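Odorant binding protein (AGAP010409-PA) (Anopheles gambiae, PDB 3L4A) probably binds odorants, as a secreted, all-helical member of the insect PBP/GOBP family of odorant-binding proteins. Local coordinates at residues V25-N30 with H39-C44; Y52-G57 with E94-R99; A62-L67 with E75-K80. All blocks are in the same frame, centred on the assembly; numbering follows the deposited sequence. Where two conformers were deposited one is given.

Interaction 1: residues V25-N30 with H39-C44; sequences VHYRAN and HCFVRC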
loop_
_atom_site.group_PDB
_atom_site.type_symbol
_atom_site.label_atom_id
_atom_site.label_comp_id
_atom_site.label_asym_id
_atom_site.label_seq_id
_atom_site.Cartn_x
_atom_site.Cartn_y
_atom_site.Cartn_z
ATOM N N VAL A 25 -11.611 -12.464 2.807
ATOM C CA VAL A 25 -12.832 -11.848 2.313
ATOM C C VAL A 25 -12.656 -10.331 2.282
ATOM O O VAL A 25 -13.051 -9.675 1.315
ATOM C CB VAL A 25 -14.057 -12.216 3.173
ATOM C CG1 VAL A 25 -15.255 -11.356 2.782
ATOM C CG2 VAL A 25 -14.382 -13.697 3.031
ATOM N N HIS A 26 -12.076 -9.773 3.341
ATOM C CA HIS A 26 -11.803 -8.339 3.388
ATOM C C HIS A 26 -10.842 -7.939 2.277
ATOM O O HIS A 26 -11.091 -6.984 1.541
ATOM C CB HIS A 26 -11.206 -7.940 4.735
ATOM C CG HIS A 26 -12.190 -7.939 5.860
ATOM N ND1 HIS A 26 -13.169 -6.979 5.991
ATOM C CD2 HIS A 26 -12.329 -8.767 6.923
ATOM C CE1 HIS A 26 -13.879 -7.222 7.079
ATOM N NE2 HIS A 26 -13.389 -8.301 7.663
ATOM N N TYR A 27 -9.744 -8.677 2.150
ATOM C CA TYR A 27 -8.716 -8.332 1.174
ATOM C C TYR A 27 -9.251 -8.310 -0.259
ATOM O O TYR A 27 -8.886 -7.442 -1.056
ATOM C CB TYR A 27 -7.529 -9.295 1.276
ATOM C CG TYR A 27 -6.896 -9.360 2.647
ATOM C CD1 TYR A 27 -7.054 -8.325 3.563
ATOM C CD2 TYR A 27 -6.124 -10.450 3.016
ATOM C CE1 TYR A 27 -6.468 -8.386 4.817
ATOM C CE2 TYR A 27 -5.523 -10.514 4.256
ATOM C CZ TYR A 27 -5.701 -9.486 5.154
ATOM O OH TYR A 27 -5.109 -9.560 6.390
ATOM N N ARG A 28 -10.104 -9.272 -0.591
ATOM C CA ARG A 28 -10.680 -9.337 -1.933
ATOM C C ARG A 28 -11.685 -8.204 -2.143
ATOM O O ARG A 28 -12.030 -7.873 -3.277
ATOM C CB ARG A 28 -11.330 -10.703 -2.178
ATOM C CG ARG A 28 -10.327 -11.845 -2.231
ATOM C CD ARG A 28 -11.009 -13.204 -2.187
ATOM N NE ARG A 28 -10.057 -14.291 -2.400
ATOM C CZ ARG A 28 -10.292 -15.563 -2.088
ATOM N NH1 ARG A 28 -11.448 -15.910 -1.541
ATOM N NH2 ARG A 28 -9.367 -16.488 -2.318
ATOM N N ALA A 29 -12.141 -7.612 -1.043
ATOM C CA ALA A 29 -13.058 -6.476 -1.088
ATOM C C ALA A 29 -12.304 -5.156 -0.910
ATOM O O ALA A 29 -12.907 -4.114 -0.650
ATOM C CB ALA A 29 -14.128 -6.619 -0.015
ATOM N N ASN A 30 -10.982 -5.211 -1.049
ATOM C CA ASN A 30 -10.128 -4.041 -0.846
ATOM C C ASN A 30 -10.319 -3.389 0.523
ATOM O O ASN A 30 -10.239 -2.168 0.667
ATOM C CB ASN A 30 -10.324 -3.031 -1.976
ATOM C CG ASN A 30 -9.810 -3.548 -3.303
ATOM O OD1 ASN A 30 -8.674 -4.014 -3.402
ATOM N ND2 ASN A 30 -10.647 -3.471 -4.332
ATOM N N HIS A 39 -1.328 -5.738 8.570
ATOM C CA HIS A 39 -0.170 -4.868 8.358
ATOM C C HIS A 39 0.844 -5.570 7.472
ATOM O O HIS A 39 1.332 -5.009 6.489
ATOM C CB HIS A 39 0.518 -4.496 9.670
ATOM C CG HIS A 39 -0.316 -3.656 10.582
ATOM N ND1 HIS A 39 0.041 -3.421 11.893
ATOM C CD2 HIS A 39 -1.488 -3.007 10.388
ATOM C CE1 HIS A 39 -0.871 -2.654 12.464
ATOM N NE2 HIS A 39 -1.810 -2.388 11.574
ATOM N N CYS A 40 1.185 -6.799 7.833
ATOM C CA CYS A 40 2.161 -7.553 7.065
ATOM C C CYS A 40 1.644 -7.944 5.688
ATOM O O CYS A 40 2.409 -7.983 4.725
ATOM C CB CYS A 40 2.643 -8.783 7.840
ATOM S SG CYS A 40 3.665 -8.385 9.281
ATOM N N PHE A 41 0.347 -8.211 5.585
ATOM C CA PHE A 41 -0.259 -8.517 4.298
ATOM C C PHE A 41 -0.130 -7.327 3.338
ATOM O O PHE A 41 0.245 -7.494 2.176
ATOM C CB PHE A 41 -1.727 -8.920 4.470
ATOM C CG PHE A 41 -2.388 -9.329 3.186
ATOM C CD1 PHE A 41 -2.181 -10.597 2.664
ATOM C CD2 PHE A 41 -3.198 -8.446 2.492
ATOM C CE1 PHE A 41 -2.782 -10.986 1.485
ATOM C CE2 PHE A 41 -3.802 -8.823 1.304
ATOM C CZ PHE A 41 -3.590 -10.098 0.797
ATOM N N VAL A 42 -0.453 -6.132 3.828
ATOM C CA VAL A 42 -0.351 -4.927 3.020
ATOM C C VAL A 42 1.096 -4.679 2.594
ATOM O O VAL A 42 1.367 -4.353 1.437
ATOM C CB VAL A 42 -0.928 -3.730 3.776
ATOM C CG1 VAL A 42 -0.484 -2.422 3.122
ATOM C CG2 VAL A 42 -2.447 -3.860 3.830
ATOM N N ARG A 43 2.035 -4.869 3.511
ATOM C CA ARG A 43 3.447 -4.789 3.143
ATOM C C ARG A 43 3.769 -5.758 2.002
ATOM O O ARG A 43 4.415 -5.390 1.027
ATOM C CB ARG A 43 4.344 -5.083 4.338
ATOM C CG ARG A 43 5.820 -5.178 3.977
ATOM C CD ARG A 43 6.673 -5.288 5.219
ATOM N NE ARG A 43 8.087 -5.472 4.897
ATOM C CZ ARG A 43 8.658 -6.658 4.717
ATOM N NH1 ARG A 43 7.942 -7.770 4.846
ATOM N NH2 ARG A 43 9.948 -6.733 4.425
ATOM N N CYS A 44 3.326 -7.003 2.132
ATOM C CA CYS A 44 3.615 -8.024 1.136
ATOM C C CYS A 44 3.077 -7.636 -0.237
ATOM O O CYS A 44 3.775 -7.750 -1.240
ATOM C CB CYS A 44 3.026 -9.365 1.584
ATOM S SG CYS A 44 3.368 -10.731 0.452
#
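Tyr27 and Phe41 form an offset aromatic stack in the disulfide-linked, all-helical PBP/GOBP fold. The stack joins the end of helix 21-28 to helix 36-48, and both residues are buried. The ring centroids lie 3.8 Å apart and the planes are only 11° from parallel. Phe41 CD2 sits over the middle of the Tyr27 ring, 3.5 Å above its plane. Seen from the other partner, Tyr27 CD2 lies over one face of Phe41 but is shifted toward the rim. Phe41 reaches across because its CG is anti to the backbone N (chi1 -177°), which sends the ring out from its helix. The two side chains carry nearly all of the contact.

No hydrogen bond crosses between the segments. The polar end of Tyr27 is instead satisfied by Thr38, through a hydrogen bond between OH and OG1. That bond and the stack hold the phenol at two places, which should limit its movement. Helix 21-28 ends in a Schellman motif. Asn30, with positive phi, is the C-prime residue: its N bonds to Tyr27 O, and Glu31 N bonds to His26 O.

Covalent bonds fix the partner helix. Cys40 is joined to Cys97 and Cys44 to Cys11. The Phe41 side chain also packs on Ile8 and Cys11 of helix 5-14 and on Phe32, so three helices meet around it. The closest approach in the stack is Tyr27 CD2 to Phe41 CE2, at 3.3 Å.

Interaction 2: residues Y52-G57 with E94-R99; sequences YDDKYG and EDLCER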
loop_
_atom_site.group_PDB
_atom_site.type_symbol
_atom_site.label_atom_id
_atom_site.label_comp_id
_atom_site.label_asym_id
_atom_site.label_seq_id
_atom_site.Cartn_x
_atom_site.Cartn_y
_atom_site.Cartn_z
ATOM N N TYR A 52 5.846 -0.368 -3.257
ATOM C CA TYR A 52 6.380 -0.032 -1.947
ATOM C C TYR A 52 7.701 -0.729 -1.729
ATOM O O TYR A 52 7.970 -1.798 -2.288
ATOM C CB TYR A 52 5.398 -0.454 -0.834
ATOM C CG TYR A 52 5.911 -0.145 0.557
ATOM C CD1 TYR A 52 5.732 1.112 1.117
ATOM C CD2 TYR A 52 6.585 -1.109 1.314
ATOM C CE1 TYR A 52 6.218 1.413 2.377
ATOM C CE2 TYR A 52 7.071 -0.813 2.587
ATOM C CZ TYR A 52 6.877 0.452 3.114
ATOM O OH TYR A 52 7.342 0.780 4.366
ATOM N N ASP A 53 8.504 -0.117 -0.873
ATOM C CA ASP A 53 9.820 -0.599 -0.557
ATOM C C ASP A 53 10.140 -0.211 0.887
ATOM O O ASP A 53 9.857 0.910 1.286
ATOM C CB ASP A 53 10.795 0.082 -1.520
ATOM C CG ASP A 53 12.173 -0.470 -1.414
ATOM O OD1 ASP A 53 12.499 -1.349 -2.234
ATOM O OD2 ASP A 53 12.909 -0.062 -0.484
ATOM N N ASP A 54 10.714 -1.124 1.667
ATOM C CA ASP A 54 10.986 -0.845 3.077
ATOM C C ASP A 54 11.903 0.356 3.245
ATOM O O ASP A 54 11.784 1.104 4.217
ATOM C CB ASP A 54 11.608 -2.060 3.773
ATOM C CG ASP A 54 10.661 -3.234 3.848
ATOM O OD1 ASP A 54 9.487 -3.032 4.223
ATOM O OD2 ASP A 54 11.088 -4.363 3.535
ATOM N N LYS A 55 12.822 0.525 2.299
ATOM C CA LYS A 55 13.810 1.592 2.365
ATOM C C LYS A 55 13.339 2.854 1.656
ATOM O O LYS A 55 13.472 3.960 2.186
ATOM C CB LYS A 55 15.141 1.128 1.761
ATOM C CG LYS A 55 16.252 2.168 1.838
ATOM C CD LYS A 55 17.587 1.588 1.411
ATOM C CE LYS A 55 18.690 2.625 1.582
ATOM N NZ LYS A 55 20.019 2.147 1.119
ATOM N N TYR A 56 12.802 2.684 0.450
ATOM C CA TYR A 56 12.503 3.823 -0.409
ATOM C C TYR A 56 11.059 4.287 -0.310
ATOM O O TYR A 56 10.678 5.291 -0.920
ATOM C CB TYR A 56 12.910 3.532 -1.857
ATOM C CG TYR A 56 14.387 3.239 -1.957
ATOM C CD1 TYR A 56 15.322 4.226 -1.682
ATOM C CD2 TYR A 56 14.846 1.975 -2.295
ATOM C CE1 TYR A 56 16.674 3.961 -1.755
ATOM C CE2 TYR A 56 16.193 1.701 -2.367
ATOM C CZ TYR A 56 17.098 2.699 -2.093
ATOM O OH TYR A 56 18.445 2.447 -2.162
ATOM N N GLY A 57 10.265 3.551 0.461
ATOM C CA GLY A 57 8.896 3.952 0.741
ATOM C C GLY A 57 7.936 3.668 -0.400
ATOM O O GLY A 57 8.054 2.667 -1.102
ATOM N N GLU A 94 9.714 1.062 13.792
ATOM C CA GLU A 94 10.632 -0.072 13.814
ATOM C C GLU A 94 10.051 -1.308 13.135
ATOM O O GLU A 94 10.753 -2.033 12.436
ATOM C CB GLU A 94 11.019 -0.412 15.255
ATOM C CG GLU A 94 11.332 0.793 16.129
ATOM C CD GLU A 94 10.126 1.288 16.909
ATOM O OE1 GLU A 94 9.080 1.582 16.289
ATOM O OE2 GLU A 94 10.229 1.390 18.151
ATOM N N ASP A 95 8.762 -1.541 13.351
ATOM C CA ASP A 95 8.089 -2.691 12.760
ATOM C C ASP A 95 7.842 -2.443 11.270
ATOM O O ASP A 95 7.108 -1.524 10.911
ATOM C CB ASP A 95 6.768 -2.945 13.486
ATOM C CG ASP A 95 6.114 -4.241 13.067
ATOM O OD1 ASP A 95 6.004 -5.151 13.911
ATOM O OD2 ASP A 95 5.717 -4.362 11.897
ATOM N N LEU A 96 8.459 -3.256 10.416
ATOM C CA LEU A 96 8.371 -3.072 8.961
ATOM C C LEU A 96 6.952 -3.190 8.418
ATOM O O LEU A 96 6.587 -2.526 7.451
ATOM C CB LEU A 96 9.264 -4.077 8.230
ATOM C CG LEU A 96 10.774 -3.916 8.373
ATOM C CD1 LEU A 96 11.474 -4.839 7.391
ATOM C CD2 LEU A 96 11.184 -2.469 8.137
ATOM N N CYS A 97 6.154 -4.058 9.022
ATOM C CA CYS A 97 4.777 -4.199 8.580
ATOM C C CYS A 97 3.965 -2.984 8.991
ATOM O O CYS A 97 3.185 -2.455 8.200
ATOM C CB CYS A 97 4.152 -5.454 9.172
ATOM S SG CYS A 97 4.974 -6.962 8.657
ATOM N N GLU A 98 4.133 -2.545 10.233
ATOM C CA GLU A 98 3.422 -1.359 10.692
ATOM C C GLU A 98 3.803 -0.143 9.835
ATOM O O GLU A 98 2.955 0.691 9.503
ATOM C CB GLU A 98 3.716 -1.091 12.172
ATOM C CG GLU A 98 2.938 0.080 12.750
ATOM C CD GLU A 98 3.353 0.396 14.172
ATOM O OE1 GLU A 98 3.140 1.545 14.612
ATOM O OE2 GLU A 98 3.903 -0.505 14.839
ATOM N N ARG A 99 5.080 -0.053 9.477
ATOM C CA ARG A 99 5.566 1.038 8.642
ATOM C C ARG A 99 4.870 1.060 7.280
ATOM O O ARG A 99 4.410 2.117 6.827
ATOM C CB ARG A 99 7.083 0.948 8.469
ATOM C CG ARG A 99 7.693 2.143 7.761
ATOM C CD ARG A 99 9.120 1.864 7.342
ATOM N NE ARG A 99 9.972 1.653 8.506
ATOM C CZ ARG A 99 11.217 1.200 8.440
ATOM N NH1 ARG A 99 11.755 0.906 7.262
ATOM N NH2 ARG A 99 11.921 1.035 9.553
HETATM O O HOH W 1 8.302 -1.218 5.791
#
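Leu96, at the start of helix 96-105, is the first residue of 94-99 to meet the other segment. Its CD1 lies 3.9 Å from Asp54 OD2, and the two side chains cross at about a right angle. The carboxylate has a stronger partner elsewhere: Asp54 OD2 makes a salt bridge with Arg43 of helix 36-48. Leu96 O takes part through a water. This water donates to Leu96 O and to Asp54 OD1, each at 2.7 Å, and accepts from Tyr52 OH at 2.6 Å. It lies in the plane of the Tyr52 ring, at its edge. One water thus links the helix backbone, a carboxylate and a phenol.

One residue before Leu96, Asp95 is the N-cap of the helix. Its OD2 accepts from Glu98 N at 2.9 Å and more weakly from Cys97 N. Cys97 points away from 52-57, and its disulfide ties helix 96-105 to helix 36-48.

Arg99 comes last and points toward 52-57. Its CD packs 3.6 Å from Tyr52 OH. The chain then bends at chi3 (-64°), which turns the guanidinium toward Asp54. NH1 makes a weak hydrogen bond to Asp54 O at 3.1 Å, with the oxygen in the guanidinium plane at its edge. Leu96 CD2 lies over one face of the same group. Arg99 NH2 bonds to Ile93 O, so the group is bonded to backbone oxygens of the 52-57 turn and of the residue just before 94-99.

Within 52-57, Asp53 OD2 accepts from Lys55 N and Tyr56 N. The arrangement is a capped helix start docked on a small antiparallel hairpin, whose turn is shaped by an Asx turn and an Asx motif.

Interaction 3: residues A62-L67 with E75-K80; sequences ANWENL and EEFVAK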
loop_
_atom_site.group_PDB
_atom_site.type_symbol
_atom_site.label_atom_id
_atom_site.label_comp_id
_atom_site.label_asym_id
_atom_site.label_seq_id
_atom_site.Cartn_x
_atom_site.Cartn_y
_atom_site.Cartn_z
ATOM N N ALA A 62 4.146 4.558 -9.482
ATOM C CA ALA A 62 3.566 3.220 -9.566
ATOM C C ALA A 62 2.143 3.191 -9.004
ATOM O O ALA A 62 1.245 2.583 -9.576
ATOM C CB ALA A 62 4.444 2.216 -8.846
ATOM N N ASN A 63 1.937 3.860 -7.876
ATOM C CA ASN A 63 0.593 3.962 -7.316
ATOM C C ASN A 63 -0.374 4.778 -8.181
ATOM O O ASN A 63 -1.545 4.433 -8.324
ATOM C CB ASN A 63 0.657 4.474 -5.877
ATOM C CG ASN A 63 1.058 3.389 -4.913
ATOM O OD1 ASN A 63 0.212 2.613 -4.456
ATOM N ND2 ASN A 63 2.347 3.295 -4.618
ATOM N N TRP A 64 0.123 5.861 -8.773
ATOM C CA TRP A 64 -0.674 6.649 -9.704
ATOM C C TRP A 64 -1.160 5.747 -10.829
ATOM O O TRP A 64 -2.327 5.767 -11.192
ATOM C CB TRP A 64 0.191 7.784 -10.263
ATOM C CG TRP A 64 -0.456 8.624 -11.332
ATOM C CD1 TRP A 64 -0.201 8.578 -12.681
ATOM C CD2 TRP A 64 -1.430 9.655 -11.147
ATOM N NE1 TRP A 64 -0.966 9.504 -13.335
ATOM C CE2 TRP A 64 -1.732 10.180 -12.423
ATOM C CE3 TRP A 64 -2.083 10.181 -10.030
ATOM C CZ2 TRP A 64 -2.649 11.207 -12.606
ATOM C CZ3 TRP A 64 -2.998 11.200 -10.214
ATOM C CH2 TRP A 64 -3.275 11.702 -11.497
ATOM N N GLU A 65 -0.258 4.933 -11.354
ATOM C CA GLU A 65 -0.618 4.021 -12.432
ATOM C C GLU A 65 -1.581 2.934 -11.952
ATOM O O GLU A 65 -2.440 2.483 -12.708
ATOM C CB GLU A 65 0.642 3.423 -13.055
ATOM C CG GLU A 65 1.467 4.453 -13.809
ATOM C CD GLU A 65 2.808 3.912 -14.288
ATOM O OE1 GLU A 65 2.990 2.677 -14.322
ATOM O OE2 GLU A 65 3.684 4.729 -14.640
ATOM N N ASN A 66 -1.459 2.546 -10.686
ATOM C CA ASN A 66 -2.339 1.524 -10.112
ATOM C C ASN A 66 -3.732 2.072 -9.786
ATOM O O ASN A 66 -4.639 1.315 -9.435
ATOM C CB ASN A 66 -1.684 0.915 -8.870
ATOM C CG ASN A 66 -2.304 -0.417 -8.466
ATOM O OD1 ASN A 66 -2.601 -1.257 -9.313
ATOM N ND2 ASN A 66 -2.492 -0.612 -7.163
ATOM N N LEU A 67 -3.891 3.386 -9.917
ATOM C CA LEU A 67 -5.162 4.066 -9.706
ATOM C C LEU A 67 -5.860 4.368 -11.034
ATOM O O LEU A 67 -6.702 5.267 -11.121
ATOM C CB LEU A 67 -4.945 5.369 -8.926
ATOM C CG LEU A 67 -4.590 5.159 -7.454
ATOM C CD1 LEU A 67 -4.016 6.434 -6.860
ATOM C CD2 LEU A 67 -5.812 4.711 -6.676
ATOM N N GLU A 75 1.309 16.683 -10.476
ATOM C CA GLU A 75 2.225 17.249 -9.505
ATOM C C GLU A 75 1.613 17.340 -8.105
ATOM O O GLU A 75 2.295 17.079 -7.116
ATOM C CB GLU A 75 2.696 18.634 -9.967
ATOM C CG GLU A 75 3.683 19.294 -9.024
ATOM C CD GLU A 75 3.828 20.785 -9.272
ATOM O OE1 GLU A 75 3.275 21.285 -10.274
ATOM O OE2 GLU A 75 4.493 21.457 -8.456
ATOM N N GLU A 76 0.337 17.709 -8.025
ATOM C CA GLU A 76 -0.295 17.854 -6.712
ATOM C C GLU A 76 -0.495 16.509 -6.028
ATOM O O GLU A 76 -0.493 16.443 -4.808
ATOM C CB GLU A 76 -1.613 18.639 -6.791
ATOM C CG GLU A 76 -2.687 18.022 -7.645
ATOM C CD GLU A 76 -2.678 18.547 -9.077
ATOM O OE1 GLU A 76 -3.772 18.881 -9.577
ATOM O OE2 GLU A 76 -1.591 18.630 -9.703
ATOM N N PHE A 77 -0.663 15.442 -6.808
ATOM C CA PHE A 77 -0.757 14.091 -6.245
ATOM C C PHE A 77 0.583 13.710 -5.615
ATOM O O PHE A 77 0.651 13.221 -4.480
ATOM C CB PHE A 77 -1.144 13.100 -7.350
ATOM C CG PHE A 77 -1.121 11.653 -6.930
ATOM C CD1 PHE A 77 0.041 10.899 -7.036
ATOM C CD2 PHE A 77 -2.274 11.036 -6.463
ATOM C CE1 PHE A 77 0.058 9.557 -6.665
ATOM C CE2 PHE A 77 -2.259 9.702 -6.097
ATOM C CZ PHE A 77 -1.097 8.966 -6.195
ATOM N N VAL A 78 1.667 13.948 -6.342
ATOM C CA VAL A 78 2.985 13.651 -5.829
ATOM C C VAL A 78 3.274 14.494 -4.580
ATOM O O VAL A 78 3.711 13.973 -3.559
ATOM C CB VAL A 78 4.065 13.899 -6.895
ATOM C CG1 VAL A 78 5.439 13.680 -6.309
ATOM C CG2 VAL A 78 3.820 12.989 -8.114
ATOM N N ALA A 79 3.022 15.799 -4.663
ATOM C CA ALA A 79 3.298 16.697 -3.546
ATOM C C ALA A 79 2.507 16.324 -2.300
ATOM O O ALA A 79 3.046 16.291 -1.197
ATOM C CB ALA A 79 2.969 18.124 -3.941
ATOM N N LYS A 80 1.220 16.070 -2.488
ATOM C CA LYS A 80 0.347 15.792 -1.363
ATOM C C LYS A 80 0.788 14.520 -0.653
ATOM O O LYS A 80 0.871 14.484 0.577
ATOM C CB LYS A 80 -1.113 15.738 -1.806
ATOM C CG LYS A 80 -1.552 14.489 -2.500
ATOM C CD LYS A 80 -2.976 14.677 -3.039
ATOM C CE LYS A 80 -3.954 15.108 -1.940
ATOM N NZ LYS A 80 -5.384 15.095 -2.423
#
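Trp64 and Phe77 meet edge-to-face and join helix 60-66 to helix 75-87, with Leu67 adding a second apolar contact. Trp64 can be followed outward from its backbone. Its CG is anti to the backbone N (chi1 175°), and this carries the indole toward the other helix. CB comes first and lies 4.0 Å from Phe77 CE1. The benzo side of the indole does the main work. CE3 sits over the middle of the Phe77 ring, 3.5 Å above its plane, and is 3.6 Å from Phe77 CG. CZ3 is next and lies 3.8 Å from both Phe77 CG and Phe77 CD2. It also comes near Phe77 CB. The planes of the Trp64 six-membered ring and the Phe77 ring are at 63°, so the indole leans over the phenyl face and does not stand upright on it.

The pyrrole side has another task. Trp64 NE1 gives a hydrogen bond to Asp71 OD1, in the loop between the two helices. The Trp64 side chain also touches Asn69, Ala73 and Asp74 of that loop, so the loop folds back against it.

Leu67 approaches Phe77 from the end of its own segment. Its CD1 lies 3.8 Å from Phe77 CE2, near the outer end of the phenyl. Leu67 further touches Tyr111 and Tyr114 of helix 108-117, and Phe77 touches Asp110 there. His81 meets Phe77 edge-to-face.

The contact between the two segments is apolar, with no hydrogen bond across it. Shape and dispersion probably hold it, while the one polar atom of the indole is satisfied by Asp71, a bond that probably helps set how the ring is turned.

Overall arrangement
From the N terminus, interaction 1 comes first. It closes a short loop between helix 21-28 and helix 36-48. The chain then passes to strand 52-53, where interaction 2 opens; it closes only at helix 96-105. Interaction 3 falls wholly within that span and closes the loop between helix 60-66 and helix 75-87. Interactions 1 and 2 are in series yet touch, through the Cys40-Cys97 disulfide and the Arg43-Asp54 salt bridge. Interaction 3 touches neither. Its centre is about 21 Å from that of interaction 1, on the opposite side of the chain's centre. Helix 36-48 is thus tied to helix 21-28 and to helix 96-105.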